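Local coordinates for nucleoporin NUP170 (Chaetomium thermophilum, PDB 5HAX), which is a scaffold nucleoporin of the nuclear pore complex, probably helping to build its inner ring with an N-terminal beta-propeller and a C-terminal helical domain, at residues D25-C30 and A304-L309; L319-T324 and Q340-Q345; H398-M403 and L434-R439; N438-I443 and F474-N479. All blocks are in the same frame, centred on the assembly; numbering follows the deposited sequence.

Contact 1. Residues D25-C30 and A304-L309; sequences DLDSYC and ASKLHL. With EDO (1,2-ethanediol), chain G.
Asp27 grips the backbone of Lys306 and Leu307 with both oxygens of its carboxylate, and this is the tight part of the contact. Asp27 OD1 takes the N-H of Lys306 on its syn lone pair, with Lys306 N 2.8 Å away and the bond nearly straight at 169°. Asp27 OD2 receives Leu307 N at 3.2 Å, also on the syn side but 19° out of the carboxylate plane. A weak bond from Ser305 N to OD1 makes three successive amides converge on one side chain, which would probably stabilise its negative charge. Alongside lies the apolar half: CB of Leu26 rests on CB of Ala304 at 3.9 Å, and CD1 of Leu307 touches both Leu26 CD2 (4.0 Å) and Cys30 CB (3.8 Å), which meet it from directions about a right angle apart. The weakly bonded helix 26-29 is thereby fastened to the start of strand 307-313, in a sheet of the beta-propeller, just before a classic beta bulge where His308 and Leu309 both face Leu321. The other side is looser. Lys306 begins over Asp27, but its extended chain then runs off, with NZ 5.5 Å from Asp27 OD1, too far for a salt bridge. A water joins Asp25, Asp27 and Ser305 N, and an ethanediol, probably from the crystallisation liquor, spans the carbonyl oxygens of Asp27 and Cys30.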
# COMPACT_ATOMS: atom_id res chain seq x y z
N ASP A 25 -6.50 -6.75 -13.41
CA ASP A 25 -6.48 -5.33 -13.09
C ASP A 25 -7.86 -4.88 -12.61
O ASP A 25 -8.88 -5.53 -12.85
CB ASP A 25 -6.05 -4.50 -14.29
CG ASP A 25 -6.93 -4.74 -15.51
OD1 ASP A 25 -7.87 -3.94 -15.73
OD2 ASP A 25 -6.68 -5.71 -16.24
N LEU A 26 -7.88 -3.73 -11.92
CA LEU A 26 -9.11 -3.24 -11.31
C LEU A 26 -10.21 -3.03 -12.34
O LEU A 26 -11.37 -3.38 -12.10
CB LEU A 26 -8.83 -1.93 -10.57
CG LEU A 26 -10.00 -1.37 -9.76
CD1 LEU A 26 -10.23 -2.23 -8.52
CD2 LEU A 26 -9.76 0.08 -9.38
N ASP A 27 -9.87 -2.44 -13.50
CA ASP A 27 -10.88 -2.21 -14.54
C ASP A 27 -11.56 -3.51 -14.96
O ASP A 27 -12.71 -3.48 -15.41
CB ASP A 27 -10.24 -1.55 -15.76
CG ASP A 27 -9.81 -0.12 -15.51
OD1 ASP A 27 -8.97 0.39 -16.28
OD2 ASP A 27 -10.31 0.51 -14.55
N SER A 28 -10.87 -4.64 -14.82
CA SER A 28 -11.37 -5.89 -15.37
C SER A 28 -12.43 -6.54 -14.49
O SER A 28 -13.31 -7.23 -15.01
CB SER A 28 -10.22 -6.87 -15.60
OG SER A 28 -9.29 -6.35 -16.52
N TYR A 29 -12.36 -6.35 -13.17
CA TYR A 29 -13.38 -6.88 -12.27
C TYR A 29 -14.25 -5.79 -11.67
O TYR A 29 -15.11 -6.10 -10.83
CB TYR A 29 -12.73 -7.74 -11.17
CG TYR A 29 -11.85 -7.04 -10.16
CD1 TYR A 29 -10.47 -7.06 -10.28
CD2 TYR A 29 -12.39 -6.41 -9.04
CE1 TYR A 29 -9.65 -6.44 -9.35
CE2 TYR A 29 -11.59 -5.80 -8.10
CZ TYR A 29 -10.22 -5.82 -8.26
OH TYR A 29 -9.43 -5.20 -7.32
N CYS A 30 -14.08 -4.54 -12.09
CA CYS A 30 -15.02 -3.47 -11.79
C CYS A 30 -15.57 -2.90 -13.09
O CYS A 30 -15.55 -1.69 -13.31
CB CYS A 30 -14.36 -2.37 -10.95
SG CYS A 30 -13.97 -2.85 -9.25
N ALA A 304 -4.95 1.22 -12.18
CA ALA A 304 -6.02 1.10 -13.17
C ALA A 304 -5.87 2.21 -14.20
O ALA A 304 -5.51 3.34 -13.86
CB ALA A 304 -7.39 1.17 -12.50
N SER A 305 -6.17 1.87 -15.46
CA SER A 305 -6.07 2.85 -16.54
C SER A 305 -7.30 3.76 -16.59
O SER A 305 -7.17 4.98 -16.63
CB SER A 305 -5.90 2.12 -17.88
OG SER A 305 -5.99 3.03 -18.96
N LYS A 306 -8.49 3.17 -16.58
CA LYS A 306 -9.73 3.92 -16.77
C LYS A 306 -10.26 4.51 -15.46
O LYS A 306 -10.50 5.72 -15.38
CB LYS A 306 -10.78 3.01 -17.41
CG LYS A 306 -10.43 2.58 -18.83
CD LYS A 306 -11.34 1.46 -19.32
CE LYS A 306 -10.91 0.96 -20.69
NZ LYS A 306 -11.65 -0.27 -21.09
N LEU A 307 -10.45 3.68 -14.44
CA LEU A 307 -11.02 4.15 -13.18
C LEU A 307 -10.02 5.07 -12.48
O LEU A 307 -8.95 4.62 -12.04
CB LEU A 307 -11.40 2.97 -12.29
CG LEU A 307 -12.55 2.11 -12.81
CD1 LEU A 307 -12.75 0.90 -11.91
CD2 LEU A 307 -13.84 2.91 -12.92
N HIS A 308 -10.38 6.35 -12.36
CA HIS A 308 -9.52 7.37 -11.78
C HIS A 308 -9.81 7.64 -10.31
O HIS A 308 -8.91 8.10 -9.60
CB HIS A 308 -9.68 8.69 -12.54
CG HIS A 308 -8.90 8.77 -13.82
ND1 HIS A 308 -9.01 7.82 -14.81
CD2 HIS A 308 -8.03 9.69 -14.27
CE1 HIS A 308 -8.22 8.15 -15.82
NE2 HIS A 308 -7.61 9.29 -15.51
N LEU A 309 -11.03 7.39 -9.84
CA LEU A 309 -11.47 8.00 -8.60
C LEU A 309 -12.57 7.16 -7.96
O LEU A 309 -13.45 6.65 -8.66
CB LEU A 309 -11.98 9.42 -8.87
CG LEU A 309 -12.23 10.34 -7.68
CD1 LEU A 309 -10.92 10.70 -7.01
CD2 LEU A 309 -12.96 11.59 -8.15
C1 EDO G . -13.66 0.08 -16.27
O1 EDO G . -13.91 -1.32 -16.37
C2 EDO G . -14.98 0.84 -16.17
O2 EDO G . -15.75 0.30 -15.08
O HOH W 1 -6.48 -1.11 -16.18

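Contact 2. Residues L319-T324 and Q340-Q345; sequences LFLSAT and QSMQLQ
Ser322 and Gln343 face each other as a hydrogen-bonded antiparallel pair, Ser322 N lying 3.0 Å from Gln343 O and Gln343 N 3.1 Å from Ser322 O. The ladder continues to Gln345, whose N donates to Phe320 O at 3.1 Å, and to Thr324, whose N donates to Ser341 O. At the far end Thr324 O accepts Gln340 N at 3.1 Å and, weakly, Ser341 N, so that Gln340 and Ser341 both face Thr324 in a classic beta bulge. On the face of Leu321, Met342 and Leu344 the packing is apolar. Leu321 lays CD2 across the Met342 chain, 3.7 Å from its CG. Leu344, with CG anti to its own N (chi1 170°), also swings CD1 to within 3.7 Å of Leu319 CB. On the other face Gln345 folds back at chi2 (-78°), which puts its CG and amide beside Ser322; the bond from Gln345 NE2 to Ser322 OG is weak at 3.3 Å. Further out, Met342 is packed by Ile251, Thr253 and Ile266, while Lys268 binds its carbonyl oxygen. Asp276 takes the N-H of Leu344. Phe320 lies against Leu307 of the neighbouring strand 307-313, and Gln345 is backbone-bonded to Gly33 of strand 33-35, which runs parallel to strand 341-348. Four antiparallel strands in chain order, with this additional strand along the outer edge, are typical of a beta-propeller blade carrying an extra strand.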
# COMPACT_ATOMS: atom_id res chain seq x y z
N LEU A 319 -18.72 4.86 -5.31
CA LEU A 319 -18.88 5.21 -6.71
C LEU A 319 -17.51 5.25 -7.37
O LEU A 319 -16.64 6.02 -6.94
CB LEU A 319 -19.58 6.57 -6.86
CG LEU A 319 -20.78 6.84 -5.96
CD1 LEU A 319 -21.29 8.26 -6.18
CD2 LEU A 319 -21.89 5.83 -6.20
N PHE A 320 -17.31 4.43 -8.40
CA PHE A 320 -16.04 4.37 -9.11
C PHE A 320 -16.20 5.06 -10.46
O PHE A 320 -17.00 4.64 -11.30
CB PHE A 320 -15.60 2.91 -9.30
CG PHE A 320 -15.15 2.27 -8.02
CD1 PHE A 320 -13.81 2.28 -7.66
CD2 PHE A 320 -16.07 1.67 -7.17
CE1 PHE A 320 -13.39 1.69 -6.48
CE2 PHE A 320 -15.65 1.08 -5.99
CZ PHE A 320 -14.31 1.10 -5.65
N LEU A 321 -15.42 6.13 -10.66
CA LEU A 321 -15.54 6.98 -11.84
C LEU A 321 -14.33 6.82 -12.74
O LEU A 321 -13.18 6.83 -12.27
CB LEU A 321 -15.69 8.45 -11.45
CG LEU A 321 -16.92 8.77 -10.60
CD1 LEU A 321 -16.51 8.97 -9.15
CD2 LEU A 321 -17.64 10.00 -11.14
N SER A 322 -14.60 6.70 -14.03
CA SER A 322 -13.57 6.77 -15.05
C SER A 322 -13.38 8.21 -15.51
O SER A 322 -14.21 9.08 -15.26
CB SER A 322 -13.94 5.89 -16.25
OG SER A 322 -15.09 6.40 -16.90
N ALA A 323 -12.26 8.44 -16.18
CA ALA A 323 -12.00 9.71 -16.84
C ALA A 323 -11.25 9.42 -18.13
O ALA A 323 -10.43 8.50 -18.18
CB ALA A 323 -11.19 10.67 -15.96
N THR A 324 -11.55 10.19 -19.17
CA THR A 324 -10.98 9.95 -20.49
C THR A 324 -10.66 11.27 -21.16
O THR A 324 -11.38 12.26 -20.99
CB THR A 324 -11.94 9.14 -21.37
OG1 THR A 324 -13.21 9.79 -21.43
CG2 THR A 324 -12.12 7.73 -20.81
N GLN A 340 -10.77 15.12 -20.09
CA GLN A 340 -11.78 16.15 -20.31
C GLN A 340 -13.19 15.67 -19.98
O GLN A 340 -14.13 16.47 -20.08
CB GLN A 340 -11.74 16.64 -21.76
CG GLN A 340 -10.42 17.31 -22.14
CD GLN A 340 -10.14 18.56 -21.32
OE1 GLN A 340 -11.06 19.20 -20.81
NE2 GLN A 340 -8.86 18.90 -21.17
N SER A 341 -13.35 14.42 -19.57
CA SER A 341 -14.66 13.86 -19.24
C SER A 341 -14.51 12.92 -18.06
O SER A 341 -13.46 12.30 -17.88
CB SER A 341 -15.27 13.12 -20.44
OG SER A 341 -16.52 12.56 -20.11
N MET A 342 -15.56 12.83 -17.25
CA MET A 342 -15.61 11.94 -16.10
C MET A 342 -17.00 11.34 -16.01
O MET A 342 -18.00 12.06 -16.14
CB MET A 342 -15.26 12.67 -14.80
CG MET A 342 -15.48 11.84 -13.53
SD MET A 342 -14.95 12.69 -12.03
CE MET A 342 -13.17 12.61 -12.20
N GLN A 343 -17.07 10.03 -15.78
CA GLN A 343 -18.33 9.31 -15.81
C GLN A 343 -18.38 8.27 -14.70
O GLN A 343 -17.41 7.53 -14.49
CB GLN A 343 -18.54 8.64 -17.17
CG GLN A 343 -19.85 7.89 -17.30
CD GLN A 343 -20.02 7.25 -18.66
OE1 GLN A 343 -19.28 7.55 -19.60
NE2 GLN A 343 -21.00 6.36 -18.78
N LEU A 344 -19.51 8.21 -14.01
CA LEU A 344 -19.74 7.14 -13.05
C LEU A 344 -20.02 5.84 -13.79
O LEU A 344 -21.01 5.72 -14.52
CB LEU A 344 -20.91 7.49 -12.13
CG LEU A 344 -21.41 6.36 -11.22
CD1 LEU A 344 -20.26 5.75 -10.43
CD2 LEU A 344 -22.49 6.86 -10.29
N GLN A 345 -19.13 4.86 -13.61
CA GLN A 345 -19.17 3.60 -14.35
C GLN A 345 -19.61 2.41 -13.51
O GLN A 345 -20.39 1.58 -13.99
CB GLN A 345 -17.78 3.29 -14.92
CG GLN A 345 -17.31 4.25 -16.01
CD GLN A 345 -17.94 3.96 -17.35
OE1 GLN A 345 -18.94 3.24 -17.45
NE2 GLN A 345 -17.35 4.51 -18.41

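Contact 3. Residues H398-M403 and L434-R439; sequences HPNQDM and LENGNR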
# COMPACT_ATOMS: atom_id res chain seq x y z
N HIS A 398 -24.93 5.83 15.65
CA HIS A 398 -25.22 6.43 16.94
C HIS A 398 -24.24 7.56 17.20
O HIS A 398 -23.08 7.49 16.78
CB HIS A 398 -25.14 5.38 18.05
CG HIS A 398 -25.92 4.14 17.76
ND1 HIS A 398 -27.30 4.11 17.81
CD2 HIS A 398 -25.53 2.90 17.41
CE1 HIS A 398 -27.72 2.89 17.50
NE2 HIS A 398 -26.66 2.14 17.26
N PRO A 399 -24.67 8.62 17.88
CA PRO A 399 -23.85 9.84 17.96
C PRO A 399 -22.70 9.76 18.95
O PRO A 399 -21.94 10.72 19.06
CB PRO A 399 -24.87 10.90 18.39
CG PRO A 399 -25.98 10.14 19.10
CD PRO A 399 -25.79 8.66 18.84
N ASN A 400 -22.55 8.64 19.67
CA ASN A 400 -21.50 8.47 20.66
C ASN A 400 -20.43 7.48 20.24
O ASN A 400 -19.26 7.67 20.62
CB ASN A 400 -22.10 8.01 21.99
CG ASN A 400 -22.60 6.58 21.94
OD1 ASN A 400 -21.91 5.66 22.36
ND2 ASN A 400 -23.80 6.39 21.40
N GLN A 401 -20.78 6.45 19.48
CA GLN A 401 -19.87 5.36 19.16
C GLN A 401 -19.75 5.21 17.65
O GLN A 401 -20.76 5.09 16.95
CB GLN A 401 -20.36 4.05 19.78
CG GLN A 401 -19.35 2.91 19.71
CD GLN A 401 -19.90 1.61 20.24
OE1 GLN A 401 -21.11 1.45 20.41
NE2 GLN A 401 -19.01 0.66 20.52
N ASP A 402 -18.51 5.21 17.16
CA ASP A 402 -18.24 4.90 15.76
C ASP A 402 -18.05 3.40 15.59
O ASP A 402 -17.50 2.73 16.46
CB ASP A 402 -16.98 5.63 15.28
CG ASP A 402 -17.18 7.13 15.15
OD1 ASP A 402 -18.33 7.59 15.26
OD2 ASP A 402 -16.17 7.84 14.92
N MET A 403 -18.53 2.89 14.46
CA MET A 403 -18.26 1.52 14.03
C MET A 403 -17.42 1.56 12.77
O MET A 403 -17.71 2.34 11.85
CB MET A 403 -19.56 0.75 13.78
CG MET A 403 -20.42 0.51 15.02
SD MET A 403 -19.59 -0.39 16.34
CE MET A 403 -19.11 -1.91 15.51
N LEU A 434 -15.00 0.31 18.04
CA LEU A 434 -14.30 1.24 18.91
C LEU A 434 -15.15 1.53 20.14
O LEU A 434 -16.38 1.55 20.07
CB LEU A 434 -13.97 2.54 18.18
CG LEU A 434 -13.17 2.40 16.87
CD1 LEU A 434 -13.03 3.76 16.19
CD2 LEU A 434 -11.80 1.78 17.12
N GLU A 435 -14.49 1.73 21.28
CA GLU A 435 -15.19 1.88 22.54
C GLU A 435 -16.04 3.15 22.55
O GLU A 435 -15.88 4.05 21.72
CB GLU A 435 -14.20 1.91 23.71
CG GLU A 435 -13.51 0.57 23.96
CD GLU A 435 -12.58 0.61 25.15
OE1 GLU A 435 -12.11 -0.47 25.57
OE2 GLU A 435 -12.33 1.72 25.68
N ASN A 436 -16.96 3.21 23.52
CA ASN A 436 -17.81 4.38 23.68
C ASN A 436 -16.97 5.62 23.95
O ASN A 436 -16.12 5.63 24.84
CB ASN A 436 -18.80 4.14 24.82
CG ASN A 436 -19.47 5.43 25.29
OD1 ASN A 436 -19.21 5.91 26.39
ND2 ASN A 436 -20.34 5.98 24.46
N GLY A 437 -17.22 6.67 23.16
CA GLY A 437 -16.48 7.91 23.26
C GLY A 437 -15.43 8.10 22.19
O GLY A 437 -14.97 9.23 21.98
N ASN A 438 -15.03 7.02 21.51
CA ASN A 438 -14.03 7.11 20.45
C ASN A 438 -14.67 7.68 19.19
O ASN A 438 -15.48 7.00 18.54
CB ASN A 438 -13.41 5.74 20.17
CG ASN A 438 -12.24 5.42 21.09
OD1 ASN A 438 -11.13 5.89 20.87
ND2 ASN A 438 -12.49 4.62 22.11
N ARG A 439 -14.32 8.91 18.85
CA ARG A 439 -14.70 9.53 17.59
C ARG A 439 -13.50 9.48 16.65
O ARG A 439 -12.46 10.09 16.94
CB ARG A 439 -15.17 10.97 17.79
CG ARG A 439 -15.71 11.62 16.52
CD ARG A 439 -16.12 13.06 16.78
NE ARG A 439 -17.13 13.52 15.82
CZ ARG A 439 -18.42 13.23 15.90
NH1 ARG A 439 -19.26 13.69 14.99
NH2 ARG A 439 -18.88 12.48 16.90
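A type II beta turn from Glu435 to Asn438 leans against the loop before strand 403-409, with Asn436 and Asn400 meeting at its corner. Asn436 ND2 donates to Asn400 OD1 over 2.6 Å, bent to 134° at the hydrogen. The acceptor lies in the amide plane of Asn436, yet the two amide planes stand 52° apart, so the donor comes in tilted from the carbonyl plane of Asn400. Behind this pair Gly437 N makes a weak bond of 3.4 Å to Asn400 O; its positive phi, at the third position of the turn, suits a residue without a side chain. Within the turn Asn438 N closes on Glu435 O at 3.1 Å. Gln401 provides a straighter link. Its chain runs out fully extended and Gln401 NE2 reaches Leu434 O at 2.8 Å and 166°, the oxygen almost exactly in the amide plane; the same NE2 also bonds Glu433. Asp402 passes close to the backbone of Arg439, with OD2 3.5 Å from Arg439 CA, but its carboxylate is claimed elsewhere: OD1 by a salt bridge to Arg396 and OD2 by the N-H of Thr440. The asparagine corner is exposed and touches a crystal neighbour, whereas Asp402 and Leu434 are buried. The 398-403 loop joins neighbouring strands 390-395 and 403-409 of one sheet, while 434-439 carries the chain from strand 427-433 of that sheet to strand 440-445 of the next.

Contact 4. Residues N438-I443 and F474-N479; sequences NRTIEI and FAVLTN
Ile443 and Val476 lie side by side and point the same way, CG1 of Ile443 nesting in the fork of the valine, 4.0 Å from both Val476 CG1 and Val476 CG2. Thr440 completes the fit: its CG2 methyl crosses to Val476 CG1 at 3.9 Å, so that this valine methyl touches both threonine and isoleucine, which reach it from much the same side. Val394 and Phe392 of strand 390-395 meet this face from beyond. On the other face Ile441 sets CG2 against Leu477 CD2 at 4.2 Å and drapes CD1 over the peptide between Thr478 and Asn479, while Leu75 and Leu77 press on Leu477. The swelling that presents Ile441 here is a classic beta bulge. Leu477 O takes Ile441 N at 2.8 Å and, weakly, Glu442 N, so two residues face one; Leu477 N returns a bond to Glu442 O at 2.8 Å. Toward Asn438 and Asn479 the contact turns polar. Asn479 holds its CG between backbone N and carbonyl carbon (chi1 59°), which curls OD1 back to Arg439 N at 2.9 Å, the donor standing 49° out of the carbonyl plane. Thr478 OG1 and Asn438 OD1 lie 2.9 Å apart in a buried cluster with Thr480 OG1 and Gly481 O. Glu442 OE1 accepts the N-H of Leu77, tying this sheet to strand 73-78. Strand 50-57 joins the same sheet beyond 481-487, a strand from near the N terminus completing the last blade, consistent with the velcro closure of a beta-propeller.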
# COMPACT_ATOMS: atom_id res chain seq x y z
N ASN A 438 -15.03 7.02 21.51
CA ASN A 438 -14.03 7.11 20.45
C ASN A 438 -14.67 7.68 19.19
O ASN A 438 -15.48 7.00 18.54
CB ASN A 438 -13.41 5.74 20.17
CG ASN A 438 -12.24 5.42 21.09
OD1 ASN A 438 -11.13 5.89 20.87
ND2 ASN A 438 -12.49 4.62 22.11
N ARG A 439 -14.32 8.91 18.85
CA ARG A 439 -14.70 9.53 17.59
C ARG A 439 -13.50 9.48 16.65
O ARG A 439 -12.46 10.09 16.94
CB ARG A 439 -15.17 10.97 17.79
CG ARG A 439 -15.71 11.62 16.52
CD ARG A 439 -16.12 13.06 16.78
NE ARG A 439 -17.13 13.52 15.82
CZ ARG A 439 -18.42 13.23 15.90
NH1 ARG A 439 -19.26 13.69 14.99
NH2 ARG A 439 -18.88 12.48 16.90
N THR A 440 -13.63 8.76 15.54
CA THR A 440 -12.55 8.67 14.58
C THR A 440 -12.36 10.01 13.88
O THR A 440 -13.32 10.67 13.49
CB THR A 440 -12.84 7.58 13.55
OG1 THR A 440 -13.09 6.34 14.23
CG2 THR A 440 -11.65 7.40 12.60
N ILE A 441 -11.10 10.40 13.72
CA ILE A 441 -10.73 11.68 13.11
C ILE A 441 -10.05 11.47 11.76
O ILE A 441 -10.39 12.13 10.78
CB ILE A 441 -9.82 12.49 14.06
CG1 ILE A 441 -10.62 12.91 15.30
CG2 ILE A 441 -9.26 13.73 13.35
CD1 ILE A 441 -9.77 13.48 16.42
N GLU A 442 -9.09 10.55 11.69
CA GLU A 442 -8.29 10.38 10.49
C GLU A 442 -7.70 8.98 10.49
O GLU A 442 -7.48 8.38 11.55
CB GLU A 442 -7.18 11.43 10.41
CG GLU A 442 -6.58 11.62 9.03
CD GLU A 442 -5.44 12.62 9.02
OE1 GLU A 442 -5.27 13.34 10.03
OE2 GLU A 442 -4.72 12.69 8.00
N ILE A 443 -7.46 8.45 9.29
CA ILE A 443 -6.84 7.15 9.10
C ILE A 443 -5.77 7.29 8.04
O ILE A 443 -6.04 7.79 6.94
CB ILE A 443 -7.87 6.07 8.70
CG1 ILE A 443 -8.93 5.93 9.80
CG2 ILE A 443 -7.18 4.73 8.44
CD1 ILE A 443 -10.06 4.96 9.46
N PHE A 474 -2.24 0.48 9.40
CA PHE A 474 -2.97 1.73 9.29
C PHE A 474 -3.20 2.31 10.68
O PHE A 474 -3.66 1.60 11.58
CB PHE A 474 -4.31 1.51 8.58
CG PHE A 474 -4.19 0.71 7.32
CD1 PHE A 474 -4.02 1.33 6.09
CD2 PHE A 474 -4.21 -0.68 7.37
CE1 PHE A 474 -3.90 0.58 4.94
CE2 PHE A 474 -4.09 -1.43 6.22
CZ PHE A 474 -3.93 -0.80 5.00
N ALA A 475 -2.88 3.59 10.84
CA ALA A 475 -3.07 4.29 12.10
C ALA A 475 -4.44 4.96 12.09
O ALA A 475 -4.70 5.82 11.25
CB ALA A 475 -1.96 5.32 12.32
N VAL A 476 -5.30 4.57 13.03
CA VAL A 476 -6.64 5.12 13.16
C VAL A 476 -6.59 6.11 14.32
O VAL A 476 -6.54 5.72 15.49
CB VAL A 476 -7.69 4.03 13.40
CG1 VAL A 476 -9.08 4.64 13.55
CG2 VAL A 476 -7.66 3.02 12.27
N LEU A 477 -6.59 7.41 14.00
CA LEU A 477 -6.57 8.44 15.03
C LEU A 477 -7.98 8.72 15.52
O LEU A 477 -8.88 9.01 14.72
CB LEU A 477 -5.95 9.72 14.47
CG LEU A 477 -5.99 10.96 15.38
CD1 LEU A 477 -5.12 10.76 16.61
CD2 LEU A 477 -5.57 12.20 14.61
N THR A 478 -8.18 8.62 16.83
CA THR A 478 -9.41 9.03 17.49
C THR A 478 -9.11 10.16 18.46
O THR A 478 -7.97 10.60 18.61
CB THR A 478 -10.06 7.85 18.23
OG1 THR A 478 -9.31 7.54 19.41
CG2 THR A 478 -10.15 6.62 17.34
N ASN A 479 -10.16 10.64 19.13
CA ASN A 479 -10.02 11.69 20.13
C ASN A 479 -9.41 11.18 21.43
O ASN A 479 -9.18 11.98 22.34
CB ASN A 479 -11.38 12.33 20.41
CG ASN A 479 -12.41 11.33 20.90
OD1 ASN A 479 -12.38 10.16 20.53
ND2 ASN A 479 -13.33 11.79 21.74

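In the fold
From the N terminus, contact 1 closes the longest loop, bringing 25-30 to 304-309 across 273 residues that include 114 of strand. The other three follow in series, each spanning far less chain. Contact 2 adds the next strands of the sheet that contact 1 enters: the two touch through His308, Leu309 and Leu321, their centres 10 Å apart. Contacts 3 and 4 form a second cluster, with centres 11 Å apart. They share Asn438 and Arg439, contact 4 opening on the stretch where contact 3 ends, and Asp402 to Thr440 links loop and strand. Nothing nests, and the clusters stay apart: contacts 1 and 4 come no nearer than about 14 Å between closest atoms.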